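Alkylhalidase CmlS (Streptomyces venezuelae, PDB 3I3L) is a flavin-dependent halogenase of chloramphenicol biosynthesis that binds FAD, to which it can be joined through a covalent flavin-aspartate bond. Local coordinates at residues A[124-127]-A[128-131]; A[68-71]-A[72-76]; A[220-223]-A[224-227]. All blocks are in the same frame, centred on the assembly; numbering follows the deposited sequence.

Contact 1: residues A[124-127]-A[128-131]; sequences QVKR and EEFD. With FAD (flavin-adenine dinucleotide), chain B.
Arg127 and Asp131, one turn apart at the start of helix 127-140, form the tight side of this contact. The arginine grips the carboxylate side-on: NE meets OD1 of Asp131 at 2.7 Å, and NH2 reaches OD2 of the same carboxylate at 2.8 Å. The two planes are nevertheless turned 48° apart, and OD1 is approached on its syn side but somewhat out of the carboxylate plane. Bends at chi2 and chi3 (-67° and -58°) fold the arginine back along its own helix, which brings NE to the aspartate while the far end of the guanidinium faces the cofactor. There NH2 donates to the phosphate oxygen O2A of FAD at 2.9 Å, and NH1 to the ribityl hydroxyl oxygen O4' at 3.1 Å. Asp131 also pairs with Arg59, another FAD-binding residue, so this second-shell carboxylate probably helps to position both arginines at the cofactor and offsets part of their charge.

The turn that carries these residues is a helix N-terminus following strand 122-124 in the FAD-binding domain. Lys126 is the N-cap residue, and its carbonyl oxygen accepts from two amides, Glu129 N and Phe130 N, the latter at 3.0 Å. Behind the cap, Val125 CG2 rests 3.6 Å from Phe130 CB, and both residues are buried.

The side nearer solvent is looser. Lys126 and Glu128 run alongside each other, pointing the same way, with the methylene CG of Lys126 3.6 Å from Glu128 OE2. Their charged ends do not meet: Lys126 NZ stays 5.1 Å from Glu128 OE2, and the carboxylate of the exposed Glu129 also keeps apart from it, so any attraction is probably weak.

Contact 2: residues A[68-71]-A[72-76]; sequences PGTM and SILNR
This is a contact between successive turns of one short helix, 68-76, a largely buried element of the FAD-binding domain set between helix 327-347 and strand 122-124. Backbone bonds of the i to i+4 kind join the turns, among them Leu74 N to Thr70 O at 3.0 Å and Asn75 N to Met71 O at 2.8 Å. The bond from Ile73 N to Gly69 O is weak. On the apolar side Thr70 and Leu74 lie alongside each other, pointing the same way, and the methyl CG2 of Thr70 comes within 4.2 Å of Leu74 CD1. Met71 bends at chi2 and chi3 (-77° and 90°), which brings its CE methyl to the same leucine carbon.

Different faces of the helix serve different neighbours: Thr70 and Ile73 pack on helix 327-347, Met71 on strand 122-124 and Leu74 on helix 127-140. On a further face Arg76 reaches back one turn to Ser72. Both NE, at 3.3 Å, and NH1, at 3.1 Å, donate to Ser72 OG, which lies in the guanidinium plane. The same guanidinium makes a cation-pi contact with Trp117, while its NH2 bonds to the carbonyl oxygen of Pro493.

Contact 3: residues A[220-223]-A[224-227]; sequences GDLK and GTTY
Thr225 meets the carbonyl of Leu222 across the closing bond of a type II beta turn, where Thr225 N donates to Leu222 O at 3.1 Å. The threonine's OG1 stands anti to the backbone N (chi1 -167°), which leaves the methyl CG2 between N and the carbonyl carbon and puts it close beside that same Leu222 oxygen. From there CG2 also sits over one face of the Tyr227 ring, 3.3 Å above the plane and offset toward the rim, a CH-pi type of approach. The tyrosine reaches back along the strand, leaving its OH 4.2 Å from Leu222 CB.

Two turns follow one another here, a type I turn from Gly220 to Lys223 and then the type II turn, leading into strand 226-231. Gly224 takes the positive-phi corner of the second turn (81°), a backbone conformation readily adopted by a residue without CB. Gly224 N itself bonds to Asp216.

With its methyl committed to the turn and the ring, Thr225 turns its hydroxyl toward Thr95 and Ser93 of strand 89-97. Tyr227 OH, by contrast, is buried without a polar partner in the model, implying that its ring contributes here mainly through apolar packing.

Contact 2 is the most interior, one helix held by backbone bonds and apolar side chains; contact 3 is also largely buried but belongs to a turn entering the large mixed sheet. Contact 1 is mixed, with a charged, cofactor-facing side and a partly exposed edge, and it alone touches FAD. Contacts 1 and 2 share a packing layer, since Phe130 CZ of helix 127-140 lies 3.7 Å from Leu74 CD1. Residues 124-127 meet 224-227, as Gln124 comes up against Gly224 and Thr226. Contacts 2 and 3 do not touch, nearest atoms about 10 Å apart. The one salt bridge across the segments lies beside the cofactor; contacts 2 and 3 rest on backbone bonds and apolar groups, Arg76 excepted.

Contact 1: residues A[124-127]-A[128-131]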
loop_
_atom_site.group_PDB
_atom_site.type_symbol
_atom_site.label_atom_id
_atom_site.label_comp_id
_atom_site.label_asym_id
_atom_site.label_seq_id
_atom_site.Cartn_x
_atom_site.Cartn_y
_atom_site.Cartn_z
ATOM N N GLN A 124 -0.933 -15.377 4.447
ATOM C CA GLN A 124 0.257 -15.108 5.218
ATOM C C GLN A 124 1.325 -16.088 4.687
ATOM O O GLN A 124 0.977 -17.208 4.333
ATOM C CB GLN A 124 -0.005 -15.386 6.703
ATOM C CG GLN A 124 -1.425 -15.001 7.207
ATOM C CD GLN A 124 -1.521 -13.517 7.490
ATOM O OE1 GLN A 124 -2.386 -13.068 8.244
ATOM N NE2 GLN A 124 -0.602 -12.745 6.936
ATOM N N VAL A 125 2.595 -15.657 4.588
ATOM C CA VAL A 125 3.614 -16.517 4.019
ATOM C C VAL A 125 4.909 -16.498 4.795
ATOM O O VAL A 125 5.210 -15.566 5.538
ATOM C CB VAL A 125 3.935 -16.190 2.517
ATOM C CG1 VAL A 125 2.609 -16.094 1.677
ATOM C CG2 VAL A 125 4.699 -14.854 2.427
ATOM N N LYS A 126 5.695 -17.539 4.576
ATOM C CA LYS A 126 7.073 -17.554 4.923
ATOM C C LYS A 126 7.799 -16.995 3.706
ATOM O O LYS A 126 7.752 -17.592 2.609
ATOM C CB LYS A 126 7.469 -18.996 5.250
ATOM C CG LYS A 126 8.864 -19.171 5.741
ATOM C CD LYS A 126 9.023 -20.556 6.456
ATOM C CE LYS A 126 9.026 -20.366 7.989
ATOM N NZ LYS A 126 9.201 -21.673 8.724
ATOM N N ARG A 127 8.398 -15.814 3.865
ATOM C CA ARG A 127 8.919 -15.038 2.731
ATOM C C ARG A 127 10.040 -15.755 1.955
ATOM O O ARG A 127 10.144 -15.598 0.720
ATOM C CB ARG A 127 9.415 -13.654 3.168
ATOM C CG ARG A 127 8.311 -12.611 3.362
ATOM C CD ARG A 127 7.603 -12.211 2.015
ATOM N NE ARG A 127 8.601 -11.684 1.087
ATOM C CZ ARG A 127 9.090 -10.435 1.147
ATOM N NH1 ARG A 127 8.655 -9.582 2.106
ATOM N NH2 ARG A 127 10.043 -10.055 0.286
ATOM N N GLU A 128 10.871 -16.523 2.659
ATOM C CA GLU A 128 11.919 -17.308 2.008
ATOM C C GLU A 128 11.302 -18.271 0.970
ATOM O O GLU A 128 11.887 -18.521 -0.077
ATOM C CB GLU A 128 12.763 -18.055 3.049
ATOM C CG GLU A 128 11.991 -19.072 3.862
ATOM C CD GLU A 128 12.634 -19.334 5.240
ATOM O OE1 GLU A 128 13.399 -20.317 5.365
ATOM O OE2 GLU A 128 12.377 -18.586 6.207
ATOM N N GLU A 129 10.086 -18.747 1.240
ATOM C CA GLU A 129 9.440 -19.707 0.344
ATOM C C GLU A 129 8.660 -19.017 -0.742
ATOM O O GLU A 129 8.793 -19.341 -1.913
ATOM C CB GLU A 129 8.550 -20.695 1.136
ATOM C CG GLU A 129 9.351 -21.619 2.042
ATOM C CD GLU A 129 8.467 -22.509 2.951
ATOM O OE1 GLU A 129 7.221 -22.323 3.069
ATOM O OE2 GLU A 129 9.050 -23.396 3.592
ATOM N N PHE A 130 7.893 -18.008 -0.360
ATOM C CA PHE A 130 7.147 -17.200 -1.303
ATOM C C PHE A 130 8.049 -16.484 -2.318
ATOM O O PHE A 130 7.795 -16.490 -3.510
ATOM C CB PHE A 130 6.311 -16.167 -0.530
ATOM C CG PHE A 130 5.541 -15.227 -1.411
ATOM C CD1 PHE A 130 4.418 -15.655 -2.061
ATOM C CD2 PHE A 130 5.960 -13.912 -1.571
ATOM C CE1 PHE A 130 3.669 -14.772 -2.904
ATOM C CE2 PHE A 130 5.251 -13.002 -2.351
ATOM C CZ PHE A 130 4.076 -13.422 -3.044
ATOM N N ASP A 131 9.084 -15.832 -1.845
ATOM C CA ASP A 131 9.996 -15.121 -2.766
ATOM C C ASP A 131 10.663 -16.121 -3.763
ATOM O O ASP A 131 10.858 -15.806 -4.928
ATOM C CB ASP A 131 11.070 -14.375 -1.993
ATOM C CG ASP A 131 10.518 -13.146 -1.227
ATOM O OD1 ASP A 131 9.298 -12.940 -1.164
ATOM O OD2 ASP A 131 11.329 -12.358 -0.702
HETATM P PA FAD B . 13.075 -7.009 -0.697
HETATM O O1A FAD B . 14.049 -6.486 0.333
HETATM O O2A FAD B . 12.034 -7.956 -0.209
HETATM O O5B FAD B . 13.939 -7.718 -1.888
HETATM C C5B FAD B . 15.093 -7.088 -2.406
HETATM C C4B FAD B . 16.147 -8.118 -2.871
HETATM O O4B FAD B . 17.236 -7.382 -3.476
HETATM C C3B FAD B . 16.741 -8.912 -1.732
HETATM O O3B FAD B . 16.504 -10.272 -1.932
HETATM C C2B FAD B . 18.248 -8.616 -1.787
HETATM O O2B FAD B . 18.998 -9.780 -1.634
HETATM C C1B FAD B . 18.450 -8.030 -3.176
HETATM N N9A FAD B . 19.518 -7.065 -3.358
HETATM C C8A FAD B . 19.817 -5.996 -2.566
HETATM N N7A FAD B . 20.860 -5.334 -3.111
HETATM C C5A FAD B . 21.293 -6.011 -4.200
HETATM C C6A FAD B . 22.322 -5.777 -5.093
HETATM N N6A FAD B . 23.107 -4.722 -4.968
HETATM N N1A FAD B . 22.467 -6.641 -6.144
HETATM C C2A FAD B . 21.653 -7.736 -6.302
HETATM N N3A FAD B . 20.638 -7.943 -5.420
HETATM C C4A FAD B . 20.453 -7.096 -4.383
HETATM N N1 FAD B . 5.266 -6.027 4.039
HETATM C C2 FAD B . 4.037 -6.644 3.879
HETATM O O2 FAD B . 3.536 -6.629 2.763
HETATM N N3 FAD B . 3.389 -7.229 4.934
HETATM C C4 FAD B . 3.945 -7.223 6.186
HETATM O O4 FAD B . 3.330 -7.795 7.143
HETATM C C4X FAD B . 5.168 -6.576 6.367
HETATM N N5 FAD B . 5.760 -6.568 7.601
HETATM C C5X FAD B . 7.015 -6.020 7.745
HETATM C C6 FAD B . 7.625 -5.995 9.008
HETATM C C7 FAD B . 8.842 -5.377 9.161
HETATM C C7M FAD B . 9.535 -5.350 10.502
HETATM C C8 FAD B . 9.462 -4.839 8.038
HETATM C C8M FAD B . 10.815 -4.255 8.135
HETATM C C9 FAD B . 8.849 -4.816 6.780
HETATM C C9A FAD B . 7.611 -5.430 6.665
HETATM N N10 FAD B . 7.052 -5.456 5.419
HETATM C C10 FAD B . 5.822 -5.977 5.269
HETATM C "C1'" FAD B . 7.750 -4.665 4.366
HETATM C "C2'" FAD B . 8.084 -5.552 3.190
HETATM O "O2'" FAD B . 8.728 -6.663 3.669
HETATM C "C3'" FAD B . 8.876 -4.897 2.090
HETATM O "O3'" FAD B . 8.148 -3.801 1.580
HETATM C "C4'" FAD B . 9.117 -5.896 0.909
HETATM O "O4'" FAD B . 9.986 -6.933 1.275
HETATM C "C5'" FAD B . 9.775 -5.163 -0.252
HETATM O "O5'" FAD B . 9.931 -6.022 -1.345
HETATM P P FAD B . 11.118 -5.665 -2.325
HETATM O O1P FAD B . 11.087 -4.184 -2.633
HETATM O O2P FAD B . 11.131 -6.652 -3.486
HETATM O O3P FAD B . 12.466 -5.762 -1.436
#

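Contact 2: residues A[68-71]-A[72-76]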
loop_
_atom_site.group_PDB
_atom_site.type_symbol
_atom_site.label_atom_id
_atom_site.label_comp_id
_atom_site.label_asym_id
_atom_site.label_seq_id
_atom_site.Cartn_x
_atom_site.Cartn_y
_atom_site.Cartn_z
ATOM N N PRO A 68 -5.060 -8.640 -0.772
ATOM C CA PRO A 68 -5.839 -9.113 -1.941
ATOM C C PRO A 68 -5.333 -8.554 -3.251
ATOM O O PRO A 68 -5.352 -9.264 -4.273
ATOM C CB PRO A 68 -7.259 -8.567 -1.664
ATOM C CG PRO A 68 -7.346 -8.577 -0.173
ATOM C CD PRO A 68 -5.932 -8.177 0.311
ATOM N N GLY A 69 -4.899 -7.286 -3.227
ATOM C CA GLY A 69 -4.447 -6.605 -4.453
ATOM C C GLY A 69 -3.248 -7.299 -5.085
ATOM O O GLY A 69 -3.094 -7.315 -6.306
ATOM N N THR A 70 -2.391 -7.867 -4.251
ATOM C CA THR A 70 -1.217 -8.583 -4.733
ATOM C C THR A 70 -1.573 -9.972 -5.279
ATOM O O THR A 70 -0.956 -10.408 -6.266
ATOM C CB THR A 70 -0.174 -8.760 -3.599
ATOM O OG1 THR A 70 0.358 -7.477 -3.241
ATOM C CG2 THR A 70 0.960 -9.720 -3.995
ATOM N N MET A 71 -2.555 -10.654 -4.657
ATOM C CA MET A 71 -3.031 -11.950 -5.179
ATOM C C MET A 71 -3.664 -11.732 -6.547
ATOM O O MET A 71 -3.484 -12.533 -7.434
ATOM C CB MET A 71 -4.057 -12.628 -4.253
ATOM C CG MET A 71 -3.731 -12.522 -2.746
ATOM S SD MET A 71 -2.450 -13.674 -2.266
ATOM C CE MET A 71 -1.018 -12.751 -2.505
ATOM N N SER A 72 -4.407 -10.648 -6.694
ATOM C CA SER A 72 -5.002 -10.311 -7.967
ATOM C C SER A 72 -3.906 -10.211 -9.043
ATOM O O SER A 72 -4.082 -10.682 -10.161
ATOM C CB SER A 72 -5.765 -9.008 -7.846
ATOM O OG SER A 72 -6.173 -8.590 -9.105
ATOM N N ILE A 73 -2.776 -9.598 -8.699
ATOM C CA ILE A 73 -1.727 -9.374 -9.665
ATOM C C ILE A 73 -1.091 -10.694 -10.035
ATOM O O ILE A 73 -0.902 -11.000 -11.213
ATOM C CB ILE A 73 -0.635 -8.404 -9.146
ATOM C CG1 ILE A 73 -1.138 -6.943 -9.176
ATOM C CG2 ILE A 73 0.667 -8.520 -10.035
ATOM C CD1 ILE A 73 -0.215 -5.960 -8.466
ATOM N N LEU A 74 -0.759 -11.481 -9.026
ATOM C CA LEU A 74 -0.175 -12.776 -9.245
ATOM C C LEU A 74 -1.135 -13.694 -10.062
ATOM O O LEU A 74 -0.708 -14.487 -10.866
ATOM C CB LEU A 74 0.155 -13.417 -7.893
ATOM C CG LEU A 74 1.287 -12.734 -7.097
ATOM C CD1 LEU A 74 1.532 -13.449 -5.778
ATOM C CD2 LEU A 74 2.534 -12.703 -7.917
ATOM N N ASN A 75 -2.424 -13.564 -9.847
ATOM C CA ASN A 75 -3.396 -14.388 -10.569
ATOM C C ASN A 75 -3.346 -14.005 -12.054
ATOM O O ASN A 75 -3.222 -14.887 -12.882
ATOM C CB ASN A 75 -4.785 -14.182 -9.995
ATOM C CG ASN A 75 -5.880 -14.819 -10.876
ATOM O OD1 ASN A 75 -6.189 -15.992 -10.714
ATOM N ND2 ASN A 75 -6.475 -14.045 -11.768
ATOM N N ARG A 76 -3.376 -12.687 -12.366
ATOM C CA ARG A 76 -3.306 -12.190 -13.731
ATOM C C ARG A 76 -1.970 -12.461 -14.435
ATOM O O ARG A 76 -1.878 -12.366 -15.654
ATOM C CB ARG A 76 -3.657 -10.690 -13.770
ATOM C CG ARG A 76 -5.167 -10.490 -13.571
ATOM C CD ARG A 76 -5.615 -9.012 -13.542
ATOM N NE ARG A 76 -5.320 -8.402 -12.244
ATOM C CZ ARG A 76 -4.603 -7.280 -12.067
ATOM N NH1 ARG A 76 -4.402 -6.794 -10.832
ATOM N NH2 ARG A 76 -4.120 -6.632 -13.124
#

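Contact 3: residues A[220-223]-A[224-227]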
loop_
_atom_site.group_PDB
_atom_site.type_symbol
_atom_site.label_atom_id
_atom_site.label_comp_id
_atom_site.label_asym_id
_atom_site.label_seq_id
_atom_site.Cartn_x
_atom_site.Cartn_y
_atom_site.Cartn_z
ATOM N N GLY A 220 -13.777 -18.602 14.551
ATOM C CA GLY A 220 -14.802 -17.935 13.796
ATOM C C GLY A 220 -14.199 -17.103 12.706
ATOM O O GLY A 220 -13.132 -17.447 12.173
ATOM N N ASP A 221 -14.855 -15.984 12.400
ATOM C CA ASP A 221 -14.348 -15.072 11.388
ATOM C C ASP A 221 -12.920 -14.534 11.707
ATOM O O ASP A 221 -12.194 -14.092 10.806
ATOM C CB ASP A 221 -15.360 -13.927 11.191
ATOM C CG ASP A 221 -16.654 -14.382 10.426
ATOM O OD1 ASP A 221 -16.632 -15.416 9.738
ATOM O OD2 ASP A 221 -17.696 -13.685 10.520
ATOM N N LEU A 222 -12.528 -14.566 12.984
ATOM C CA LEU A 222 -11.196 -14.072 13.431
ATOM C C LEU A 222 -9.975 -14.911 12.968
ATOM O O LEU A 222 -8.817 -14.447 13.016
ATOM C CB LEU A 222 -11.179 -13.864 14.966
ATOM C CG LEU A 222 -11.916 -12.602 15.467
ATOM C CD1 LEU A 222 -12.034 -12.601 16.954
ATOM C CD2 LEU A 222 -11.191 -11.348 15.035
ATOM N N LYS A 223 -10.221 -16.130 12.488
ATOM C CA LYS A 223 -9.142 -17.062 12.226
ATOM C C LYS A 223 -8.239 -16.575 11.058
ATOM O O LYS A 223 -8.732 -16.216 9.958
ATOM C CB LYS A 223 -9.693 -18.438 11.895
ATOM C CG LYS A 223 -8.624 -19.554 11.962
ATOM C CD LYS A 223 -7.509 -19.404 10.906
ATOM C CE LYS A 223 -6.398 -20.493 10.985
ATOM N NZ LYS A 223 -7.043 -21.879 11.148
ATOM N N GLY A 224 -6.928 -16.574 11.294
ATOM C CA GLY A 224 -6.021 -16.065 10.314
ATOM C C GLY A 224 -5.844 -14.552 10.242
ATOM O O GLY A 224 -5.114 -14.054 9.355
ATOM N N THR A 225 -6.487 -13.802 11.141
ATOM C CA THR A 225 -6.424 -12.343 11.065
ATOM C C THR A 225 -5.072 -11.885 11.539
ATOM O O THR A 225 -4.497 -12.503 12.403
ATOM C CB THR A 225 -7.552 -11.682 11.933
ATOM O OG1 THR A 225 -7.659 -10.296 11.618
ATOM C CG2 THR A 225 -7.283 -11.832 13.431
ATOM N N THR A 226 -4.595 -10.761 11.000
ATOM C CA THR A 226 -3.360 -10.099 11.477
ATOM C C THR A 226 -3.656 -9.161 12.652
ATOM O O THR A 226 -4.440 -8.195 12.484
ATOM C CB THR A 226 -2.657 -9.275 10.347
ATOM O OG1 THR A 226 -2.173 -10.161 9.322
ATOM C CG2 THR A 226 -1.424 -8.388 10.889
ATOM N N TYR A 227 -3.006 -9.389 13.816
ATOM C CA TYR A 227 -3.254 -8.556 15.014
ATOM C C TYR A 227 -2.212 -7.462 15.151
ATOM O O TYR A 227 -1.004 -7.726 15.047
ATOM C CB TYR A 227 -3.225 -9.385 16.269
ATOM C CG TYR A 227 -4.372 -10.331 16.398
ATOM C CD1 TYR A 227 -5.614 -9.864 16.812
ATOM C CD2 TYR A 227 -4.216 -11.708 16.108
ATOM C CE1 TYR A 227 -6.677 -10.718 16.937
ATOM C CE2 TYR A 227 -5.258 -12.579 16.269
ATOM C CZ TYR A 227 -6.497 -12.074 16.681
ATOM O OH TYR A 227 -7.579 -12.900 16.812
#